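Long-range contact in putative Nitroreductase (Anabaena variabilis ATCC 29413, PDB 3EO7), which binds flavin mononucleotide and, as a member of the nitroreductase family, is probably an FMN-dependent oxidoreductase: residues Y13-A25 with G480-V492. Residues are numbered along the deposited sequence; the frame is centred on the assembly and turned at random.
Sequences YHERTKYDPETIA and GIGGFFDDQVNEV. With FMN (flavin mononucleotide), chain B; PGR (R-1,2-propanediol), chain R.
G483 is where 480-492 first meets 13-25: the Y19 ring lies against it, CE2 3.7 Å from G483 CA. Just before it, G482 N donates to N5 of FMN (3.1 Å), so the segment starts at the flavin and meets Y19 one residue further on. F484 then brings its carbonyl O to the edge of the Y19 ring.

F485, the centre of an inverse gamma turn, packs on Y19 and the residues after it. P21 lies over one face of its ring in a CH-pi contact, CG 3.9 Å from the centroid, while CD1 of I24 touches F485 CE1 obliquely and the Y19 carbonyl sits at the edge.

D486 grips the backbone. Its OD1 takes the N-H of Y19 at 3.1 Å, 40° out of the carboxylate plane, and its OD2 forms a salt bridge with R183 and shares a water with NE2 of H14, whose ND1 bonds Y453. D487 offers the syn lone pair of OD1 to K18 NZ at 2.7 Å. The extended K18 chain runs past D486 to get there, and the same ammonium bonds E15 OE1. Putting a methionine in place of K18 would probably leave E15 and D487, two like charges whose OE2 and OD2 are 4.5 Å apart, without the cation between them.

Q488 bends at chi2 (68°) and lays its amide by P21, Q488 OE1 3.3 Å from P21 CD; one water joins this oxygen to Y19 O and D487 N.

The contact fastens the loop after helix 9-16 to the link between strand 477-481, which leads to the flavin, and helix 486-493, pinning the N-terminal segment to the second nitroreductase-family region; helix 181-202 touches K18, Y19 and F484, and helix 415-421 meets P21 and Q488.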
loop_
_atom_site.group_PDB
_atom_site.type_symbol
_atom_site.label_atom_id
_atom_site.label_comp_id
_atom_site.label_asym_id
_atom_site.label_seq_id
_atom_site.Cartn_x
_atom_site.Cartn_y
_atom_site.Cartn_z
ATOM N N TYR A 13 5.566 3.819 19.439
ATOM C CA TYR A 13 5.375 2.621 18.612
ATOM C C TYR A 13 6.553 2.504 17.608
ATOM O O TYR A 13 7.194 1.460 17.468
ATOM C CB TYR A 13 3.996 2.636 17.863
ATOM C CG TYR A 13 3.963 1.470 16.913
ATOM C CD1 TYR A 13 3.577 0.215 17.340
ATOM C CD2 TYR A 13 4.450 1.599 15.640
ATOM C CE1 TYR A 13 3.675 -0.892 16.517
ATOM C CE2 TYR A 13 4.566 0.496 14.787
ATOM C CZ TYR A 13 4.177 -0.756 15.226
ATOM O OH TYR A 13 4.332 -1.854 14.374
ATOM N N HIS A 14 6.829 3.588 16.907
ATOM C CA HIS A 14 7.894 3.574 15.909
ATOM C C HIS A 14 9.240 3.216 16.535
ATOM O O HIS A 14 9.935 2.327 16.076
ATOM C CB HIS A 14 7.996 4.905 15.196
ATOM C CG HIS A 14 8.787 4.814 13.933
ATOM N ND1 HIS A 14 8.322 4.131 12.833
ATOM C CD2 HIS A 14 10.023 5.263 13.617
ATOM C CE1 HIS A 14 9.236 4.193 11.878
ATOM N NE2 HIS A 14 10.272 4.879 12.322
ATOM N N GLU A 15 9.565 3.881 17.633
ATOM C CA GLU A 15 10.817 3.643 18.322
ATOM C C GLU A 15 10.933 2.179 18.760
ATOM O O GLU A 15 11.972 1.527 18.562
ATOM C CB GLU A 15 10.914 4.576 19.534
ATOM C CG GLU A 15 12.261 4.484 20.254
ATOM C CD GLU A 15 13.468 4.908 19.367
ATOM O OE1 GLU A 15 13.269 5.698 18.425
ATOM O OE2 GLU A 15 14.608 4.451 19.627
ATOM N N ARG A 16 9.867 1.656 19.342
ATOM C CA ARG A 16 9.843 0.268 19.805
ATOM C C ARG A 16 9.919 -0.820 18.740
ATOM O O ARG A 16 10.224 -1.991 19.054
ATOM C CB ARG A 16 8.623 0.043 20.717
ATOM C CG ARG A 16 8.942 0.733 22.040
ATOM C CD ARG A 16 8.153 0.401 23.140
ATOM N NE ARG A 16 7.935 -1.028 23.382
ATOM C CZ ARG A 16 6.908 -1.406 24.125
ATOM N NH1 ARG A 16 6.140 -0.474 24.654
ATOM N NH2 ARG A 16 6.628 -2.678 24.329
ATOM N N THR A 17 9.713 -0.448 17.501
ATOM C CA THR A 17 9.664 -1.412 16.404
ATOM C C THR A 17 10.820 -1.298 15.406
ATOM O O THR A 17 10.853 -1.989 14.393
ATOM C CB THR A 17 8.304 -1.345 15.684
ATOM O OG1 THR A 17 8.003 -0.004 15.282
ATOM C CG2 THR A 17 7.195 -1.863 16.631
ATOM N N LYS A 18 11.765 -0.424 15.722
ATOM C CA LYS A 18 12.971 -0.274 14.904
ATOM C C LYS A 18 13.801 -1.539 15.087
ATOM O O LYS A 18 13.617 -2.270 16.064
ATOM C CB LYS A 18 13.801 0.897 15.441
ATOM C CG LYS A 18 13.140 2.267 15.311
ATOM C CD LYS A 18 14.024 3.411 15.718
ATOM C CE LYS A 18 13.390 4.749 15.368
ATOM N NZ LYS A 18 14.178 5.937 15.898
ATOM N N TYR A 19 14.748 -1.768 14.178
ATOM C CA TYR A 19 15.784 -2.774 14.398
ATOM C C TYR A 19 17.041 -1.985 14.720
ATOM O O TYR A 19 17.287 -0.929 14.121
ATOM C CB TYR A 19 16.046 -3.627 13.178
ATOM C CG TYR A 19 14.949 -4.597 12.867
ATOM C CD1 TYR A 19 14.877 -5.838 13.500
ATOM C CD2 TYR A 19 13.988 -4.276 11.921
ATOM C CE1 TYR A 19 13.842 -6.735 13.173
ATOM C CE2 TYR A 19 12.973 -5.155 11.612
ATOM C CZ TYR A 19 12.915 -6.378 12.224
ATOM O OH TYR A 19 11.854 -7.184 11.863
ATOM N N ASP A 20 17.794 -2.500 15.686
ATOM C CA ASP A 20 19.026 -1.913 16.175
ATOM C C ASP A 20 20.152 -2.949 16.006
ATOM O O ASP A 20 20.032 -4.090 16.471
ATOM C CB ASP A 20 18.815 -1.587 17.643
ATOM C CG ASP A 20 20.072 -1.113 18.360
ATOM O OD1 ASP A 20 21.169 -1.006 17.770
ATOM O OD2 ASP A 20 19.918 -0.838 19.565
ATOM N N PRO A 21 21.239 -2.567 15.326
ATOM C CA PRO A 21 22.281 -3.565 15.141
ATOM C C PRO A 21 22.803 -4.096 16.478
ATOM O O PRO A 21 23.229 -5.221 16.538
ATOM C CB PRO A 21 23.391 -2.805 14.405
ATOM C CG PRO A 21 22.759 -1.587 13.861
ATOM C CD PRO A 21 21.589 -1.273 14.714
ATOM N N GLU A 22 22.751 -3.290 17.531
ATOM C CA GLU A 22 23.263 -3.737 18.833
ATOM C C GLU A 22 22.401 -4.806 19.491
ATOM O O GLU A 22 22.888 -5.585 20.312
ATOM C CB GLU A 22 23.436 -2.532 19.752
ATOM C CG GLU A 22 24.589 -1.593 19.311
ATOM N N THR A 23 21.137 -4.896 19.093
ATOM C CA THR A 23 20.223 -5.838 19.740
ATOM C C THR A 23 19.562 -6.859 18.833
ATOM O O THR A 23 18.878 -7.755 19.322
ATOM C CB THR A 23 19.099 -5.061 20.429
ATOM O OG1 THR A 23 18.338 -4.368 19.445
ATOM C CG2 THR A 23 19.671 -4.040 21.393
ATOM N N ILE A 24 19.759 -6.757 17.529
ATOM C CA ILE A 24 19.054 -7.654 16.624
ATOM C C ILE A 24 19.379 -9.145 16.881
ATOM O O ILE A 24 18.496 -9.992 16.776
ATOM C CB ILE A 24 19.266 -7.251 15.153
ATOM C CG1 ILE A 24 18.250 -7.977 14.270
ATOM C CG2 ILE A 24 20.719 -7.446 14.737
ATOM C CD1 ILE A 24 18.176 -7.471 12.859
ATOM N N ALA A 25 20.627 -9.437 17.237
ATOM C CA ALA A 25 21.042 -10.818 17.545
ATOM C C ALA A 25 20.356 -11.364 18.813
ATOM O O ALA A 25 20.037 -12.549 18.896
ATOM C CB ALA A 25 22.574 -10.898 17.686
ATOM N N GLY A 480 10.295 -4.822 -2.296
ATOM C CA GLY A 480 10.217 -4.049 -1.093
ATOM C C GLY A 480 11.092 -4.719 -0.044
ATOM O O GLY A 480 11.438 -5.917 -0.155
ATOM N N ILE A 481 11.446 -3.936 0.968
ATOM C CA ILE A 481 12.206 -4.358 2.140
ATOM C C ILE A 481 11.513 -3.715 3.346
ATOM O O ILE A 481 11.535 -2.493 3.495
ATOM C CB ILE A 481 13.666 -3.839 2.090
ATOM C CG1 ILE A 481 14.396 -4.336 0.836
ATOM C CG2 ILE A 481 14.409 -4.205 3.383
ATOM C CD1 ILE A 481 14.742 -5.757 0.803
ATOM N N GLY A 482 10.900 -4.525 4.201
ATOM C CA GLY A 482 10.140 -3.981 5.330
ATOM C C GLY A 482 10.932 -3.711 6.585
ATOM O O GLY A 482 10.589 -2.820 7.366
ATOM N N GLY A 483 11.978 -4.493 6.773
ATOM C CA GLY A 483 12.839 -4.433 7.948
ATOM C C GLY A 483 14.214 -3.890 7.609
ATOM O O GLY A 483 14.858 -4.311 6.651
ATOM N N PHE A 484 14.679 -2.952 8.417
ATOM C CA PHE A 484 15.951 -2.282 8.174
ATOM C C PHE A 484 16.457 -1.652 9.465
ATOM O O PHE A 484 15.713 -1.571 10.458
ATOM C CB PHE A 484 15.748 -1.215 7.058
ATOM C CG PHE A 484 14.525 -0.362 7.269
ATOM C CD1 PHE A 484 14.569 0.737 8.106
ATOM C CD2 PHE A 484 13.303 -0.718 6.672
ATOM C CE1 PHE A 484 13.409 1.500 8.341
ATOM C CE2 PHE A 484 12.153 0.047 6.905
ATOM C CZ PHE A 484 12.215 1.146 7.743
ATOM N N PHE A 485 17.727 -1.244 9.474
ATOM C CA PHE A 485 18.286 -0.590 10.649
ATOM C C PHE A 485 17.897 0.881 10.605
ATOM O O PHE A 485 18.654 1.722 10.117
ATOM C CB PHE A 485 19.782 -0.821 10.727
ATOM C CG PHE A 485 20.151 -2.245 11.059
ATOM C CD1 PHE A 485 19.638 -2.867 12.186
ATOM C CD2 PHE A 485 21.063 -2.942 10.271
ATOM C CE1 PHE A 485 19.989 -4.177 12.497
ATOM C CE2 PHE A 485 21.422 -4.255 10.581
ATOM C CZ PHE A 485 20.876 -4.867 11.674
ATOM N N ASP A 486 16.730 1.171 11.199
ATOM C CA ASP A 486 16.097 2.482 11.104
ATOM C C ASP A 486 17.028 3.681 11.301
ATOM O O ASP A 486 17.122 4.532 10.425
ATOM C CB ASP A 486 14.964 2.587 12.134
ATOM C CG ASP A 486 13.830 1.569 11.883
ATOM O OD1 ASP A 486 14.129 0.347 11.968
ATOM O OD2 ASP A 486 12.677 2.013 11.620
ATOM N N ASP A 487 17.665 3.754 12.455
ATOM C CA ASP A 487 18.455 4.941 12.796
ATOM C C ASP A 487 19.710 5.047 11.975
ATOM O O ASP A 487 20.144 6.164 11.651
ATOM C CB ASP A 487 18.793 4.975 14.294
ATOM C CG ASP A 487 17.563 5.208 15.185
ATOM O OD1 ASP A 487 16.576 5.798 14.715
ATOM O OD2 ASP A 487 17.611 4.771 16.339
ATOM N N GLN A 488 20.262 3.908 11.566
ATOM C CA GLN A 488 21.519 3.894 10.828
ATOM C C GLN A 488 21.392 4.370 9.394
ATOM O O GLN A 488 22.374 4.793 8.780
ATOM C CB GLN A 488 22.142 2.488 10.911
ATOM C CG GLN A 488 22.739 2.135 12.296
ATOM C CD GLN A 488 21.714 1.978 13.413
ATOM O OE1 GLN A 488 20.607 1.476 13.193
ATOM N NE2 GLN A 488 22.066 2.431 14.622
ATOM N N VAL A 489 20.191 4.303 8.830
ATOM C CA VAL A 489 19.999 4.741 7.468
ATOM C C VAL A 489 20.382 6.214 7.289
ATOM O O VAL A 489 21.134 6.566 6.370
ATOM C CB VAL A 489 18.546 4.532 6.970
ATOM C CG1 VAL A 489 18.379 5.083 5.522
ATOM C CG2 VAL A 489 18.140 3.071 7.043
ATOM N N ASN A 490 19.868 7.090 8.146
ATOM C CA ASN A 490 20.103 8.521 7.937
ATOM C C ASN A 490 21.559 8.915 7.922
ATOM O O ASN A 490 22.001 9.681 7.073
ATOM C CB ASN A 490 19.361 9.340 8.985
ATOM C CG ASN A 490 17.884 9.092 8.953
ATOM O OD1 ASN A 490 17.444 7.981 9.240
ATOM N ND2 ASN A 490 17.100 10.129 8.630
ATOM N N GLU A 491 22.251 8.322 8.889
ATOM C CA GLU A 491 23.672 8.482 9.162
ATOM C C GLU A 491 24.528 8.198 7.920
ATOM O O GLU A 491 25.399 8.967 7.552
ATOM C CB GLU A 491 24.054 7.514 10.306
ATOM C CG GLU A 491 23.370 7.805 11.688
ATOM C CD GLU A 491 23.706 6.784 12.805
ATOM O OE1 GLU A 491 24.401 5.782 12.542
ATOM O OE2 GLU A 491 23.238 6.972 13.958
ATOM N N VAL A 492 24.244 7.071 7.282
ATOM C CA VAL A 492 24.945 6.613 6.073
ATOM C C VAL A 492 24.614 7.459 4.823
ATOM O O VAL A 492 25.483 7.964 4.116
ATOM C CB VAL A 492 24.559 5.135 5.798
ATOM C CG1 VAL A 492 25.046 4.677 4.423
ATOM C CG2 VAL A 492 25.087 4.235 6.904
HETATM N N1 FMN B . 11.073 -9.569 0.185
HETATM C C2 FMN B . 12.357 -9.795 0.652
HETATM O O2 FMN B . 13.083 -10.627 0.120
HETATM N N3 FMN B . 12.885 -9.145 1.735
HETATM C C4 FMN B . 12.160 -8.248 2.462
HETATM O O4 FMN B . 12.750 -7.557 3.314
HETATM C C4A FMN B . 10.863 -7.984 2.026
HETATM N N5 FMN B . 10.058 -7.125 2.748
HETATM C C5A FMN B . 8.780 -6.791 2.255
HETATM C C6 FMN B . 7.983 -5.843 2.886
HETATM C C7 FMN B . 6.709 -5.528 2.414
HETATM C C7M FMN B . 5.905 -4.391 3.061
HETATM C C8 FMN B . 6.214 -6.165 1.283
HETATM C C8M FMN B . 4.928 -5.731 0.611
HETATM C C9 FMN B . 7.002 -7.124 0.619
HETATM C C9A FMN B . 8.284 -7.434 1.106
HETATM N N10 FMN B . 9.064 -8.386 0.462
HETATM C C10 FMN B . 10.334 -8.648 0.899
HETATM C "C1'" FMN B . 8.492 -9.281 -0.619
HETATM C "C2'" FMN B . 7.602 -10.383 -0.081
HETATM O "O2'" FMN B . 8.418 -11.459 0.431
HETATM C "C3'" FMN B . 6.671 -10.863 -1.192
HETATM O "O3'" FMN B . 5.747 -9.827 -1.538
HETATM C "C4'" FMN B . 5.931 -12.174 -0.866
HETATM O "O4'" FMN B . 6.872 -13.266 -0.672
HETATM C "C5'" FMN B . 4.956 -12.514 -1.977
HETATM O "O5'" FMN B . 5.594 -12.652 -3.218
HETATM P P FMN B . 5.206 -11.766 -4.469
HETATM O O1P FMN B . 5.531 -10.315 -4.130
HETATM O O2P FMN B . 6.075 -12.300 -5.602
HETATM O O3P FMN B . 3.747 -11.934 -4.779
HETATM C C1 PGR R . 16.587 8.595 12.805
HETATM C C2 PGR R . 17.861 9.423 13.017
HETATM C C3 PGR R . 18.131 9.639 14.502
HETATM O O1 PGR R . 15.553 9.422 12.230
HETATM O O2 PGR R . 19.035 8.794 12.466
HETATM O O HOH W 1 12.568 4.593 10.746
HETATM O O HOH W 2 16.445 6.040 18.451
HETATM O O HOH W 3 18.066 1.561 14.326
HETATM O O HOH W 4 20.399 2.126 16.890
#